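Local coordinates for protein oxygenase-reductase (Streptomyces fradiae, PDB 4OSP) that reduces, through this C-terminal Rossmann-fold ketoreductase domain of the short-chain dehydrogenase/reductase family, the C-6 ketone of an angucyclinone in urdamycin biosynthesis, with NADPH as cofactor, at residues Arg30-Arg35 / Asp233-Val238; Asn196-Gly201 / Leu254-Gly259. One frame throughout, in Å; residues are numbered along the deposited sequence.

Interaction 1 (Arg30-Arg35 / Asp233-Val238)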
ATOM      1  N   ARG B  30      27.716  -0.045   7.578  1.00 22.45           N
ATOM      2  CA  ARG B  30      28.851   0.784   7.982  1.00 23.80           C
ATOM      3  C   ARG B  30      28.462   2.250   8.179  1.00 23.16           C
ATOM      4  O   ARG B  30      28.731   2.827   9.228  1.00 24.40           O
ATOM      5  CB  ARG B  30      30.004   0.647   6.970  1.00 24.47           C
ATOM      6  CG  ARG B  30      31.233   1.463   7.306  1.00 27.46           C
ATOM      7  CD  ARG B  30      32.373   1.213   6.332  1.00 31.06           C
ATOM      8  NE  ARG B  30      33.661   1.513   6.963  1.00 36.98           N
ATOM      9  CZ  ARG B  30      34.818   0.910   6.663  1.00 41.56           C
ATOM     10  NH1 ARG B  30      34.864  -0.026   5.711  1.00 40.99           N
ATOM     11  NH2 ARG B  30      35.937   1.243   7.318  1.00 40.42           N
ATOM     12  N   ALA B  31      27.817   2.842   7.177  1.00 23.04           N
ATOM     13  CA  ALA B  31      27.443   4.261   7.243  1.00 22.62           C
ATOM     14  C   ALA B  31      26.420   4.529   8.349  1.00 23.06           C
ATOM     15  O   ALA B  31      26.447   5.599   8.998  1.00 23.40           O
ATOM     16  CB  ALA B  31      26.914   4.735   5.901  1.00 21.70           C
ATOM     17  N   THR B  32      25.521   3.567   8.561  1.00 21.94           N
ATOM     18  CA  THR B  32      24.528   3.671   9.625  1.00 21.96           C
ATOM     19  C   THR B  32      25.207   3.712  10.986  1.00 22.25           C
ATOM     20  O   THR B  32      24.916   4.604  11.807  1.00 21.41           O
ATOM     21  CB  THR B  32      23.511   2.510   9.582  1.00 22.50           C
ATOM     22  OG1 THR B  32      22.809   2.536   8.331  1.00 22.55           O
ATOM     23  CG2 THR B  32      22.509   2.640  10.722  1.00 21.21           C
ATOM     24  N   ALA B  33      26.124   2.764  11.215  1.00 21.60           N
ATOM     25  CA  ALA B  33      26.900   2.744  12.453  1.00 22.57           C
ATOM     26  C   ALA B  33      27.632   4.079  12.658  1.00 23.78           C
ATOM     27  O   ALA B  33      27.615   4.653  13.759  1.00 25.31           O
ATOM     28  CB  ALA B  33      27.878   1.569  12.469  1.00 22.02           C
ATOM     29  N   ILE B  34      28.236   4.590  11.589  1.00 24.42           N
ATOM     30  CA  ILE B  34      28.934   5.877  11.644  1.00 24.90           C
ATOM     31  C   ILE B  34      28.008   7.055  12.015  1.00 25.32           C
ATOM     32  O   ILE B  34      28.342   7.868  12.890  1.00 26.22           O
ATOM     33  CB  ILE B  34      29.717   6.148  10.331  1.00 25.88           C
ATOM     34  CG1 ILE B  34      30.934   5.209  10.244  1.00 26.23           C
ATOM     35  CG2 ILE B  34      30.137   7.615  10.226  1.00 25.14           C
ATOM     36  CD1 ILE B  34      31.566   5.110   8.862  1.00 26.77           C
ATOM     37  N   ARG B  35      26.844   7.140  11.373  1.00 24.74           N
ATOM     38  CA  ARG B  35      25.939   8.264  11.634  1.00 24.63           C
ATOM     39  C   ARG B  35      25.366   8.235  13.062  1.00 24.38           C
ATOM     40  O   ARG B  35      25.270   9.278  13.721  1.00 24.83           O
ATOM     41  CB  ARG B  35      24.819   8.358  10.570  1.00 24.17           C
ATOM     42  CG  ARG B  35      23.823   9.501  10.795  1.00 23.48           C
ATOM     43  CD  ARG B  35      24.492  10.865  10.696  1.00 24.59           C
ATOM     44  NE  ARG B  35      23.697  11.950  11.289  1.00 24.81           N
ATOM     45  CZ  ARG B  35      22.931  12.782  10.585  1.00 25.18           C
ATOM     46  NH1 ARG B  35      22.838  12.654   9.265  1.00 25.62           N
ATOM     47  NH2 ARG B  35      22.260  13.747  11.195  1.00 23.77           N
ATOM     48  N   ASP B 233      22.782   8.186   2.227  1.00 25.38           N
ATOM     49  CA  ASP B 233      21.389   8.564   2.012  1.00 25.10           C
ATOM     50  C   ASP B 233      20.443   7.679   2.819  1.00 23.82           C
ATOM     51  O   ASP B 233      19.393   8.135   3.286  1.00 23.23           O
ATOM     52  CB  ASP B 233      21.039   8.490   0.528  1.00 25.53           C
ATOM     53  CG  ASP B 233      21.835   9.475  -0.303  1.00 27.90           C
ATOM     54  OD1 ASP B 233      22.078  10.599   0.173  1.00 32.52           O
ATOM     55  OD2 ASP B 233      22.240   9.125  -1.420  1.00 27.74           O
ATOM     56  N   VAL B 234      20.831   6.419   2.977  1.00 21.55           N
ATOM     57  CA  VAL B 234      20.079   5.466   3.764  1.00 20.76           C
ATOM     58  C   VAL B 234      20.407   5.623   5.250  1.00 20.13           C
ATOM     59  O   VAL B 234      19.527   5.569   6.100  1.00 19.02           O
ATOM     60  CB  VAL B 234      20.364   4.023   3.308  1.00 20.18           C
ATOM     61  CG1 VAL B 234      19.491   3.049   4.062  1.00 20.73           C
ATOM     62  CG2 VAL B 234      20.128   3.883   1.806  1.00 20.66           C
ATOM     63  N   ALA B 235      21.679   5.841   5.547  1.00 20.06           N
ATOM     64  CA  ALA B 235      22.133   5.936   6.925  1.00 19.17           C
ATOM     65  C   ALA B 235      21.442   7.095   7.648  1.00 19.19           C
ATOM     66  O   ALA B 235      21.118   6.995   8.822  1.00 19.51           O
ATOM     67  CB  ALA B 235      23.645   6.099   6.962  1.00 18.54           C
ATOM     68  N   ASP B 236      21.193   8.182   6.923  1.00 19.31           N
ATOM     69  CA  ASP B 236      20.632   9.390   7.516  1.00 19.98           C
ATOM     70  C   ASP B 236      19.150   9.262   7.855  1.00 19.35           C
ATOM     71  O   ASP B 236      18.628   9.979   8.712  1.00 18.80           O
ATOM     72  CB  ASP B 236      20.880  10.592   6.604  1.00 20.67           C
ATOM     73  CG  ASP B 236      22.352  11.010   6.571  1.00 22.54           C
ATOM     74  OD1 ASP B 236      23.134  10.554   7.430  1.00 23.67           O
ATOM     75  OD2 ASP B 236      22.730  11.799   5.684  1.00 24.22           O
ATOM     76  N   VAL B 237      18.474   8.348   7.178  1.00 18.82           N
ATOM     77  CA  VAL B 237      17.074   8.081   7.459  1.00 18.58           C
ATOM     78  C   VAL B 237      16.976   7.220   8.713  1.00 18.19           C
ATOM     79  O   VAL B 237      16.180   7.503   9.602  1.00 17.48           O
ATOM     80  CB  VAL B 237      16.383   7.387   6.266  1.00 18.32           C
ATOM     81  CG1 VAL B 237      14.975   6.964   6.642  1.00 18.10           C
ATOM     82  CG2 VAL B 237      16.345   8.335   5.073  1.00 17.81           C
ATOM     83  N   VAL B 238      17.815   6.187   8.781  1.00 17.98           N
ATOM     84  CA  VAL B 238      17.904   5.339   9.970  1.00 18.38           C
ATOM     85  C   VAL B 238      18.141   6.174  11.229  1.00 18.42           C
ATOM     86  O   VAL B 238      17.500   5.954  12.256  1.00 18.33           O
ATOM     87  CB  VAL B 238      19.028   4.285   9.848  1.00 18.81           C
ATOM     88  CG1 VAL B 238      19.098   3.453  11.129  1.00 18.61           C
ATOM     89  CG2 VAL B 238      18.790   3.387   8.635  1.00 18.09           C
TER

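Interaction 2 (Asn196-Gly201 / Leu254-Gly259)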
ATOM      1  N   ASN B 196      10.156   0.199  12.705  1.00 17.54           N
ATOM      2  CA  ASN B 196       9.973   0.664  11.339  1.00 17.25           C
ATOM      3  C   ASN B 196      10.895  -0.049  10.351  1.00 17.17           C
ATOM      4  O   ASN B 196      11.896  -0.664  10.735  1.00 16.94           O
ATOM      5  CB  ASN B 196      10.179   2.179  11.258  1.00 16.98           C
ATOM      6  CG  ASN B 196       9.075   2.955  11.947  1.00 17.57           C
ATOM      7  OD1 ASN B 196       7.945   3.030  11.451  1.00 18.26           O
ATOM      8  ND2 ASN B 196       9.395   3.544  13.088  1.00 16.81           N
ATOM      9  N   SER B 197      10.537   0.032   9.081  1.00 17.73           N
ATOM     10  CA  SER B 197      11.339  -0.527   7.994  1.00 17.77           C
ATOM     11  C   SER B 197      11.870   0.621   7.150  1.00 18.19           C
ATOM     12  O   SER B 197      11.218   1.651   7.012  1.00 18.34           O
ATOM     13  CB  SER B 197      10.487  -1.443   7.120  1.00 17.74           C
ATOM     14  OG  SER B 197      10.359  -2.726   7.691  1.00 17.62           O
ATOM     15  N   VAL B 198      13.081   0.450   6.632  1.00 18.60           N
ATOM     16  CA  VAL B 198      13.675   1.392   5.702  1.00 18.85           C
ATOM     17  C   VAL B 198      14.043   0.609   4.437  1.00 19.31           C
ATOM     18  O   VAL B 198      14.718  -0.419   4.517  1.00 19.09           O
ATOM     19  CB  VAL B 198      14.939   2.061   6.298  1.00 18.59           C
ATOM     20  CG1 VAL B 198      15.555   3.025   5.291  1.00 18.24           C
ATOM     21  CG2 VAL B 198      14.601   2.803   7.588  1.00 18.06           C
ATOM     22  N   GLY B 199      13.564   1.077   3.287  1.00 19.53           N
ATOM     23  CA  GLY B 199      13.803   0.400   2.015  1.00 21.28           C
ATOM     24  C   GLY B 199      14.767   1.162   1.125  1.00 22.90           C
ATOM     25  O   GLY B 199      14.439   2.240   0.626  1.00 23.56           O
ATOM     26  N   PRO B 200      15.982   0.621   0.934  1.00 24.91           N
ATOM     27  CA  PRO B 200      16.947   1.245   0.018  1.00 26.38           C
ATOM     28  C   PRO B 200      16.540   1.048  -1.448  1.00 28.20           C
ATOM     29  O   PRO B 200      15.737   0.165  -1.760  1.00 29.39           O
ATOM     30  CB  PRO B 200      18.249   0.479   0.292  1.00 26.36           C
ATOM     31  CG  PRO B 200      18.006  -0.354   1.515  1.00 25.79           C
ATOM     32  CD  PRO B 200      16.527  -0.581   1.582  1.00 25.56           C
ATOM     33  N   GLY B 201      17.066   1.888  -2.328  1.00 29.55           N
ATOM     34  CA  GLY B 201      17.099   1.578  -3.749  1.00 31.51           C
ATOM     35  C   GLY B 201      18.486   1.061  -4.085  1.00 34.30           C
ATOM     36  O   GLY B 201      19.174   0.498  -3.228  1.00 35.45           O
ATOM     37  N   LEU B 254       9.823   3.352   5.385  1.00 20.83           N
ATOM     38  CA  LEU B 254      10.410   4.563   4.810  1.00 21.47           C
ATOM     39  C   LEU B 254      11.104   4.289   3.483  1.00 21.92           C
ATOM     40  O   LEU B 254      11.916   3.370   3.362  1.00 21.46           O
ATOM     41  CB  LEU B 254      11.350   5.251   5.802  1.00 21.34           C
ATOM     42  CG  LEU B 254      10.560   6.109   6.788  1.00 22.85           C
ATOM     43  CD1 LEU B 254      10.171   5.295   8.008  1.00 23.76           C
ATOM     44  CD2 LEU B 254      11.305   7.370   7.187  1.00 22.60           C
ATOM     45  N   ASP B 255      10.761   5.088   2.483  1.00 23.40           N
ATOM     46  CA  ASP B 255      11.217   4.855   1.126  1.00 24.59           C
ATOM     47  C   ASP B 255      12.481   5.662   0.855  1.00 25.06           C
ATOM     48  O   ASP B 255      12.434   6.751   0.273  1.00 24.57           O
ATOM     49  CB  ASP B 255      10.102   5.208   0.144  1.00 25.58           C
ATOM     50  CG  ASP B 255      10.514   5.050  -1.300  1.00 28.45           C
ATOM     51  OD1 ASP B 255      11.541   4.393  -1.592  1.00 29.51           O
ATOM     52  OD2 ASP B 255       9.799   5.593  -2.160  1.00 31.84           O
ATOM     53  N   ALA B 256      13.613   5.118   1.298  1.00 27.32           N
ATOM     54  CA  ALA B 256      14.923   5.773   1.136  1.00 26.27           C
ATOM     55  C   ALA B 256      15.617   5.301  -0.135  1.00 25.97           C
ATOM     56  O   ALA B 256      16.708   4.736  -0.086  1.00 25.16           O
ATOM     57  CB  ALA B 256      15.798   5.515   2.351  1.00 25.21           C
ATOM     58  N   SER B 257      14.981   5.556  -1.276  1.00 26.92           N
ATOM     59  CA  SER B 257      15.469   5.059  -2.565  1.00 28.88           C
ATOM     60  C   SER B 257      15.575   6.153  -3.640  1.00 29.59           C
ATOM     61  O   SER B 257      15.764   5.846  -4.815  1.00 29.18           O
ATOM     62  CB  SER B 257      14.534   3.961  -3.075  1.00 28.35           C
ATOM     63  OG  SER B 257      13.284   4.513  -3.450  1.00 28.56           O
ATOM     64  N   GLY B 258      15.421   7.416  -3.241  1.00 30.00           N
ATOM     65  CA  GLY B 258      15.424   8.529  -4.191  1.00 30.41           C
ATOM     66  C   GLY B 258      14.349   8.418  -5.255  1.00 30.79           C
ATOM     67  O   GLY B 258      14.612   8.614  -6.439  1.00 29.77           O
ATOM     68  N   GLY B 259      13.135   8.084  -4.828  1.00 33.37           N
ATOM     69  CA  GLY B 259      11.973   8.054  -5.721  1.00 34.21           C
ATOM     70  C   GLY B 259      12.023   6.982  -6.796  1.00 34.78           C
ATOM     71  O   GLY B 259      11.526   7.183  -7.895  1.00 34.63           O
TER

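Interaction 1 (Arg30-Arg35 / Asp233-Val238)
Ala235 sets its methyl group straight against the backbone of helix 27-38, where Ala235 CB lies 3.5 Å from Ala31 C and equally near Thr32 N. The two alanine methyls also meet, Ala31 CB to Ala235 CB at 3.7 Å. With side chains this small at the crossing, the local helix axes come within 8.1 Å, at a signed crossing angle of -45°.

Thr32 flanks that centre with both of its branches. Its methyl, CG2, lies anti to the backbone N and touches Val238 CG1 at 3.5 Å, while OG1 sits beside that nitrogen; the two side chains cross almost perpendicularly. Its OG1 passes over Ala235, 3.7 Å from Ala235 CA, while bonding to the carbonyl of Ile28 one helical turn back. The hydroxyl is therefore satisfied within its own helix and contributes to the interface by packing.

The polar border is formed by Arg35 and Asp236. The arginine leaves its helix with CG anti to the backbone N and then bends at chi2 (64°), which carries NH1 round to Asp236 OD1 at 2.8 Å. The carboxylate oxygen sits at the guanidinium edge, but the two planes are 76° apart, and the hydrogen bond within this salt bridge is bent and weak. Each charge has further partners: Arg35 also pairs with Glu39 and with Asp245 of the second subunit, whereas Asp236 OD2 is taken by Arg247 of the second subunit. The ion pair thus belongs to a charge network spanning the subunit interface.

Close packing of the helix after the first strand against helix 231-242, on one side of a parallel sheet, is characteristic of the SDR Rossmann fold.

Interaction 2 (Asn196-Gly201 / Leu254-Gly259)
Ser197 and Leu254 meet through the main chain: Leu254 N gives a nearly straight hydrogen bond to Ser197 O, 2.7 Å long, with the donor tilted 28° from the carbonyl plane. Leu254 CD1 also comes within 3.9 Å of Ser197 O. The Ser197 hydroxyl is engaged on the helix 168-187 side, by Thr181 and Asp178.

At Val198 the strands are in parallel register with Leu254, and both side chains lie on the face covered by helix 231-242. Val198 CG1, anti to its own nitrogen (chi1 179°), reaches forward to Ala256 CB at 3.9 Å. Gly199 N then donates to Leu254 O at 2.8 Å, almost in line with the carbonyl bond. Successive hydrogen bonds from Leu254 N and Gly199 N thus bracket Val198, the alternating pattern of a parallel ladder. This pairing joins strand 253-256 to strand 194-204 within the parallel sheet of the Rossmann fold.

Beyond Gly199, Pro200 meets the partner strand through its alpha carbon, with a CA-H...O contact of 3.5 Å from Pro200 CA to Ala256 O. The proline ring approaches Ile28 and Thr203, both NADP-binding residues, so the pair continues from the sheet toward the cofactor site.

Gly201 packs its backbone against a side chain, with Gly201 N 3.4 Å from Ser257 CB. Just before Ser257 the partner chain makes an inverse gamma turn centred on Asp255, and Ser257 OG donates back to Asp255 OD1 at 2.6 Å, meeting the carboxylate on its syn side.

The centres of interactions 1 and 2 lie 12 Å apart, and the shared element is helix 231-242, which packs on helix 27-38 in one and covers the paired strands of the other. Direct contact runs from Val237 CG1 to Leu254 CD2 at 3.7 Å, and from Val234 CG1 to Val198 CG1 at 4.1 Å. Along the chain the segments alternate: 30-35, 196-201, 233-238, 254-259, so the first helix, a late strand, helix 231-242 and the strand following it are brought together in one Rossmann domain. Both contacts adjoin the second subunit, and both lie near residues that bind NADP, so this part of the domain sits between the cofactor site and the subunit interface.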